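Local coordinates for rhamnose ABC transporter, rhamnose-binding protein (Actinomyces odontolyticus ATCC 17982, PDB 5BQ3) that probably binds a sugar, likely rhamnose, outside the cell membrane as the solute-binding component of an ABC transporter, at residues S134-D143 with F173-Y184. Residues are numbered along the deposited sequence; the frame is centred on the assembly and turned at random.
Sequences SKQVAITMLD and FMEDEIASNDKY
The 134-143 part of one helix crosses the 173-180 part of another at -59°, their axes 9.1 Å apart at closest approach, and Ala138 sits against Met174 where the backbones come nearest. The small alanine permits this closeness, a familiar principle of helix packing: its CB touches Phe173 CB at 3.6 Å and also meets Met174 CG. Leu142 contributes the largest contact area, its CD1 against Glu177 CB and its CD2 touching both Met174 CE and Ile178 CD1. Polar pairs border this apolar centre. Lys135 lays its CB over the middle of the Phe173 ring, 3.9 Å from the centroid, in a CH-pi contact; with CG anti to the backbone N (chi1 -164°) and a bend at chi4, its NZ turns to the anti lone pair of Glu177 OE2, a 2.9 Å salt bridge. Asn181 ND2 holds the other carboxylate oxygen, so each has its own partner, which would limit rotation. Past the helix, Leu142 CB rests on one face of the Tyr184 ring, while Asp143 OD1 accepts from Tyr184 OH at 2.7 Å and, from the opposite face of the carboxylate plane, from Lys183 NZ at 3.0 Å. A leucine in place of Tyr184 would probably cost Asp143 OD1 its hydroxyl donor and Leu142 CB its ring face. In this periplasmic-binding-protein fold the two helices flank strand 153-159 in sequence; Trp170 extends the interface beside Met141, and Ile187 of strand 187-194 backs Leu142 and Ile178.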
ATOM      1  N   SER A 134      -2.986   7.069   5.777  1.00 37.49           N
ATOM      2  CA  SER A 134      -2.720   6.426   7.069  1.00 37.08           C
ATOM      3  C   SER A 134      -3.952   6.344   7.992  1.00 41.40           C
ATOM      4  O   SER A 134      -4.276   5.250   8.452  1.00 41.21           O
ATOM      5  CB  SER A 134      -1.586   7.145   7.792  1.00 41.31           C
ATOM      6  OG  SER A 134      -0.924   6.276   8.695  1.00 51.34           O
ATOM      7  N   LYS A 135      -4.646   7.476   8.236  1.00 38.28           N
ATOM      8  CA  LYS A 135      -5.837   7.540   9.095  1.00 38.38           C
ATOM      9  C   LYS A 135      -7.008   6.720   8.512  1.00 42.43           C
ATOM     10  O   LYS A 135      -7.825   6.202   9.277  1.00 42.69           O
ATOM     11  CB  LYS A 135      -6.264   9.002   9.316  1.00 41.55           C
ATOM     12  CG  LYS A 135      -7.241   9.209  10.473  1.00 51.01           C
ATOM     13  CD  LYS A 135      -7.773  10.634  10.512  1.00 61.84           C
ATOM     14  CE  LYS A 135      -8.999  10.782  11.383  1.00 73.30           C
ATOM     15  NZ  LYS A 135      -8.667  10.752  12.833  1.00 81.79           N
ATOM     16  N   GLN A 136      -7.084   6.596   7.172  1.00 38.40           N
ATOM     17  CA  GLN A 136      -8.144   5.844   6.500  1.00 37.74           C
ATOM     18  C   GLN A 136      -7.948   4.340   6.681  1.00 40.00           C
ATOM     19  O   GLN A 136      -8.941   3.615   6.743  1.00 40.39           O
ATOM     20  CB  GLN A 136      -8.228   6.210   5.011  1.00 39.02           C
ATOM     21  CG  GLN A 136      -9.578   5.888   4.355  1.00 45.29           C
ATOM     22  CD  GLN A 136     -10.763   6.541   5.027  1.00 59.42           C
ATOM     23  OE1 GLN A 136     -10.828   7.763   5.196  1.00 57.25           O
ATOM     24  NE2 GLN A 136     -11.732   5.732   5.422  1.00 46.93           N
ATOM     25  N   VAL A 137      -6.685   3.873   6.785  1.00 34.72           N
ATOM     26  CA  VAL A 137      -6.362   2.454   7.009  1.00 33.48           C
ATOM     27  C   VAL A 137      -6.923   2.040   8.381  1.00 36.86           C
ATOM     28  O   VAL A 137      -7.600   1.018   8.487  1.00 36.98           O
ATOM     29  CB  VAL A 137      -4.836   2.169   6.895  1.00 36.32           C
ATOM     30  CG1 VAL A 137      -4.508   0.712   7.225  1.00 35.71           C
ATOM     31  CG2 VAL A 137      -4.314   2.527   5.515  1.00 35.88           C
ATOM     32  N   ALA A 138      -6.673   2.879   9.403  1.00 32.63           N
ATOM     33  CA  ALA A 138      -7.111   2.702  10.779  1.00 32.59           C
ATOM     34  C   ALA A 138      -8.629   2.681  10.896  1.00 37.84           C
ATOM     35  O   ALA A 138      -9.162   1.875  11.657  1.00 37.79           O
ATOM     36  CB  ALA A 138      -6.544   3.815  11.633  1.00 33.80           C
ATOM     37  N   ILE A 139      -9.322   3.561  10.137  1.00 35.44           N
ATOM     38  CA  ILE A 139     -10.785   3.683  10.116  1.00 35.70           C
ATOM     39  C   ILE A 139     -11.383   2.408   9.505  1.00 37.48           C
ATOM     40  O   ILE A 139     -12.286   1.822  10.107  1.00 38.28           O
ATOM     41  CB  ILE A 139     -11.227   4.988   9.384  1.00 39.80           C
ATOM     42  CG1 ILE A 139     -11.016   6.210  10.304  1.00 41.18           C
ATOM     43  CG2 ILE A 139     -12.687   4.919   8.901  1.00 41.84           C
ATOM     44  CD1 ILE A 139     -10.921   7.574   9.603  1.00 51.72           C
ATOM     45  N   THR A 140     -10.843   1.959   8.349  1.00 31.57           N
ATOM     46  CA  THR A 140     -11.271   0.755   7.625  1.00 30.79           C
ATOM     47  C   THR A 140     -11.210  -0.458   8.551  1.00 33.77           C
ATOM     48  O   THR A 140     -12.197  -1.187   8.645  1.00 35.58           O
ATOM     49  CB  THR A 140     -10.419   0.560   6.357  1.00 37.68           C
ATOM     50  OG1 THR A 140     -10.511   1.741   5.559  1.00 38.94           O
ATOM     51  CG2 THR A 140     -10.845  -0.656   5.530  1.00 35.38           C
HETATM   52  N   MSE A 141     -10.081  -0.635   9.266  1.00 26.92           N
HETATM   53  CA  MSE A 141      -9.860  -1.730  10.207  1.00 25.33           C
HETATM   54  C   MSE A 141     -10.835  -1.680  11.388  1.00 34.28           C
HETATM   55  O   MSE A 141     -11.454  -2.702  11.682  1.00 35.46           O
HETATM   56  CB  MSE A 141      -8.418  -1.738  10.689  1.00 25.34           C
HETATM   57  CG  MSE A 141      -7.464  -2.144   9.577  1.00 29.42           C
HETATM   58 SE   MSE A 141      -5.764  -2.724  10.213  0.75 33.30          SE
HETATM   59  CE  MSE A 141      -5.043  -0.967  10.820  1.00 29.97           C
ATOM     60  N   LEU A 142     -11.034  -0.495  12.009  1.00 32.26           N
ATOM     61  CA  LEU A 142     -11.993  -0.319  13.107  1.00 33.03           C
ATOM     62  C   LEU A 142     -13.426  -0.597  12.649  1.00 37.26           C
ATOM     63  O   LEU A 142     -14.203  -1.146  13.424  1.00 38.43           O
ATOM     64  CB  LEU A 142     -11.914   1.093  13.691  1.00 33.78           C
ATOM     65  CG  LEU A 142     -10.730   1.407  14.589  1.00 38.11           C
ATOM     66  CD1 LEU A 142     -10.556   2.896  14.712  1.00 38.92           C
ATOM     67  CD2 LEU A 142     -10.885   0.773  15.961  1.00 40.22           C
ATOM     68  N   ASP A 143     -13.769  -0.229  11.392  1.00 32.40           N
ATOM     69  CA  ASP A 143     -15.090  -0.459  10.794  1.00 32.18           C
ATOM     70  C   ASP A 143     -15.370  -1.953  10.638  1.00 32.53           C
ATOM     71  O   ASP A 143     -16.478  -2.383  10.927  1.00 33.98           O
ATOM     72  CB  ASP A 143     -15.209   0.240   9.427  1.00 34.26           C
ATOM     73  CG  ASP A 143     -15.728   1.668   9.455  1.00 46.78           C
ATOM     74  OD1 ASP A 143     -15.750   2.273  10.547  1.00 47.97           O
ATOM     75  OD2 ASP A 143     -16.099   2.184   8.379  1.00 53.84           O
ATOM     76  N   PHE A 173      -3.678   5.937  15.412  1.00 33.79           N
ATOM     77  CA  PHE A 173      -4.931   6.500  14.888  1.00 33.59           C
ATOM     78  C   PHE A 173      -6.124   5.680  15.385  1.00 36.54           C
ATOM     79  O   PHE A 173      -7.155   6.254  15.732  1.00 38.28           O
ATOM     80  CB  PHE A 173      -4.928   6.572  13.349  1.00 34.58           C
ATOM     81  CG  PHE A 173      -4.157   7.711  12.717  1.00 35.88           C
ATOM     82  CD1 PHE A 173      -4.528   9.033  12.938  1.00 39.93           C
ATOM     83  CD2 PHE A 173      -3.116   7.460  11.834  1.00 36.67           C
ATOM     84  CE1 PHE A 173      -3.832  10.083  12.332  1.00 41.14           C
ATOM     85  CE2 PHE A 173      -2.421   8.510  11.226  1.00 39.81           C
ATOM     86  CZ  PHE A 173      -2.782   9.814  11.481  1.00 39.06           C
HETATM   87  N   MSE A 174      -5.957   4.341  15.464  1.00 29.96           N
HETATM   88  CA  MSE A 174      -6.966   3.404  15.967  1.00 28.20           C
HETATM   89  C   MSE A 174      -7.292   3.685  17.435  1.00 36.23           C
HETATM   90  O   MSE A 174      -8.467   3.805  17.776  1.00 37.41           O
HETATM   91  CB  MSE A 174      -6.494   1.955  15.794  1.00 27.68           C
HETATM   92  CG  MSE A 174      -6.871   1.359  14.448  1.00 31.42           C
HETATM   93 SE   MSE A 174      -6.456  -0.535  14.323  0.75 35.09          SE
HETATM   94  CE  MSE A 174      -7.696  -1.229  15.674  1.00 32.78           C
ATOM     95  N   GLU A 175      -6.249   3.841  18.283  1.00 34.65           N
ATOM     96  CA  GLU A 175      -6.355   4.124  19.720  1.00 36.28           C
ATOM     97  C   GLU A 175      -7.010   5.485  19.979  1.00 43.46           C
ATOM     98  O   GLU A 175      -7.797   5.607  20.919  1.00 44.79           O
ATOM     99  CB  GLU A 175      -4.971   4.061  20.394  1.00 37.66           C
ATOM    100  CG  GLU A 175      -4.436   2.645  20.555  1.00 47.29           C
ATOM    101  CD  GLU A 175      -3.041   2.532  21.138  1.00 68.80           C
ATOM    102  OE1 GLU A 175      -2.077   2.994  20.487  1.00 67.06           O
ATOM    103  OE2 GLU A 175      -2.909   1.940  22.234  1.00 64.78           O
ATOM    104  N   ASP A 176      -6.699   6.493  19.141  1.00 41.14           N
ATOM    105  CA  ASP A 176      -7.256   7.846  19.225  1.00 42.94           C
ATOM    106  C   ASP A 176      -8.753   7.859  18.884  1.00 47.18           C
ATOM    107  O   ASP A 176      -9.514   8.586  19.520  1.00 47.81           O
ATOM    108  CB  ASP A 176      -6.501   8.808  18.282  1.00 45.12           C
ATOM    109  CG  ASP A 176      -5.066   9.134  18.666  1.00 58.44           C
ATOM    110  OD1 ASP A 176      -4.727   9.026  19.870  1.00 60.51           O
ATOM    111  OD2 ASP A 176      -4.287   9.531  17.768  1.00 63.78           O
ATOM    112  N   GLU A 177      -9.160   7.063  17.875  1.00 43.00           N
ATOM    113  CA  GLU A 177     -10.542   6.941  17.406  1.00 43.31           C
ATOM    114  C   GLU A 177     -11.420   6.217  18.426  1.00 47.37           C
ATOM    115  O   GLU A 177     -12.587   6.574  18.576  1.00 48.59           O
ATOM    116  CB  GLU A 177     -10.592   6.209  16.059  1.00 43.48           C
ATOM    117  CG  GLU A 177     -10.235   7.073  14.859  1.00 52.54           C
ATOM    118  CD  GLU A 177     -11.286   8.063  14.391  1.00 72.13           C
ATOM    119  OE1 GLU A 177     -12.495   7.800  14.581  1.00 71.06           O
ATOM    120  OE2 GLU A 177     -10.896   9.092  13.795  1.00 67.63           O
ATOM    121  N   ILE A 178     -10.862   5.213  19.130  1.00 42.65           N
ATOM    122  CA  ILE A 178     -11.566   4.453  20.172  1.00 42.69           C
ATOM    123  C   ILE A 178     -11.893   5.396  21.351  1.00 49.27           C
ATOM    124  O   ILE A 178     -13.003   5.346  21.886  1.00 50.46           O
ATOM    125  CB  ILE A 178     -10.729   3.208  20.600  1.00 43.93           C
ATOM    126  CG1 ILE A 178     -10.786   2.121  19.505  1.00 42.26           C
ATOM    127  CG2 ILE A 178     -11.176   2.642  21.962  1.00 45.54           C
ATOM    128  CD1 ILE A 178      -9.630   1.132  19.493  1.00 43.79           C
ATOM    129  N   ALA A 179     -10.940   6.272  21.717  1.00 46.57           N
ATOM    130  CA  ALA A 179     -11.089   7.236  22.806  1.00 48.43           C
ATOM    131  C   ALA A 179     -12.002   8.411  22.427  1.00 54.67           C
ATOM    132  O   ALA A 179     -12.712   8.923  23.296  1.00 56.00           O
ATOM    133  CB  ALA A 179      -9.725   7.760  23.222  1.00 49.10           C
ATOM    134  N   SER A 180     -11.982   8.833  21.146  1.00 51.34           N
ATOM    135  CA  SER A 180     -12.764   9.972  20.667  1.00 53.09           C
ATOM    136  C   SER A 180     -14.142   9.574  20.081  1.00 58.29           C
ATOM    137  O   SER A 180     -15.164   9.896  20.690  1.00 60.25           O
ATOM    138  CB  SER A 180     -11.971  10.788  19.646  1.00 55.89           C
ATOM    139  OG  SER A 180     -11.620  10.031  18.499  1.00 62.56           O
ATOM    140  N   ASN A 181     -14.171   8.905  18.909  1.00 53.18           N
ATOM    141  CA  ASN A 181     -15.397   8.518  18.201  1.00 53.23           C
ATOM    142  C   ASN A 181     -16.265   7.552  19.016  1.00 56.28           C
ATOM    143  O   ASN A 181     -15.770   6.536  19.506  1.00 54.65           O
ATOM    144  CB  ASN A 181     -15.054   7.897  16.840  1.00 53.65           C
ATOM    145  CG  ASN A 181     -16.108   8.059  15.772  1.00 79.96           C
ATOM    146  OD1 ASN A 181     -17.320   7.977  16.022  1.00 78.15           O
ATOM    147  ND2 ASN A 181     -15.660   8.246  14.539  1.00 70.34           N
ATOM    148  N   ASP A 182     -17.569   7.882  19.144  1.00 53.74           N
ATOM    149  CA  ASP A 182     -18.571   7.102  19.878  1.00 54.07           C
ATOM    150  C   ASP A 182     -18.899   5.773  19.176  1.00 54.80           C
ATOM    151  O   ASP A 182     -19.421   4.860  19.821  1.00 55.03           O
ATOM    152  CB  ASP A 182     -19.861   7.922  20.068  1.00 58.96           C
ATOM    153  CG  ASP A 182     -19.708   9.142  20.954  1.00 74.24           C
ATOM    154  OD1 ASP A 182     -19.680   8.976  22.195  1.00 75.87           O
ATOM    155  OD2 ASP A 182     -19.654  10.266  20.411  1.00 82.52           O
ATOM    156  N   LYS A 183     -18.606   5.675  17.866  1.00 48.25           N
ATOM    157  CA  LYS A 183     -18.845   4.485  17.047  1.00 46.17           C
ATOM    158  C   LYS A 183     -17.908   3.334  17.449  1.00 47.87           C
ATOM    159  O   LYS A 183     -18.304   2.169  17.369  1.00 47.54           O
ATOM    160  CB  LYS A 183     -18.656   4.828  15.557  1.00 47.25           C
ATOM    161  CG  LYS A 183     -19.212   3.781  14.596  1.00 52.26           C
ATOM    162  CD  LYS A 183     -18.727   4.002  13.177  1.00 55.34           C
ATOM    163  CE  LYS A 183     -18.957   2.788  12.320  1.00 59.55           C
ATOM    164  NZ  LYS A 183     -18.581   3.040  10.905  1.00 62.57           N
ATOM    165  N   TYR A 184     -16.675   3.665  17.882  1.00 42.48           N
ATOM    166  CA  TYR A 184     -15.653   2.681  18.246  1.00 40.02           C
ATOM    167  C   TYR A 184     -15.385   2.621  19.757  1.00 44.64           C
ATOM    168  O   TYR A 184     -14.465   1.914  20.175  1.00 43.19           O
ATOM    169  CB  TYR A 184     -14.338   2.976  17.498  1.00 38.93           C
ATOM    170  CG  TYR A 184     -14.501   3.351  16.040  1.00 39.30           C
ATOM    171  CD1 TYR A 184     -15.025   2.446  15.120  1.00 40.77           C
ATOM    172  CD2 TYR A 184     -14.089   4.594  15.571  1.00 39.88           C
ATOM    173  CE1 TYR A 184     -15.165   2.782  13.774  1.00 40.69           C
ATOM    174  CE2 TYR A 184     -14.207   4.934  14.225  1.00 40.36           C
ATOM    175  CZ  TYR A 184     -14.744   4.023  13.330  1.00 45.80           C
ATOM    176  OH  TYR A 184     -14.864   4.357  12.004  1.00 45.76           O
TER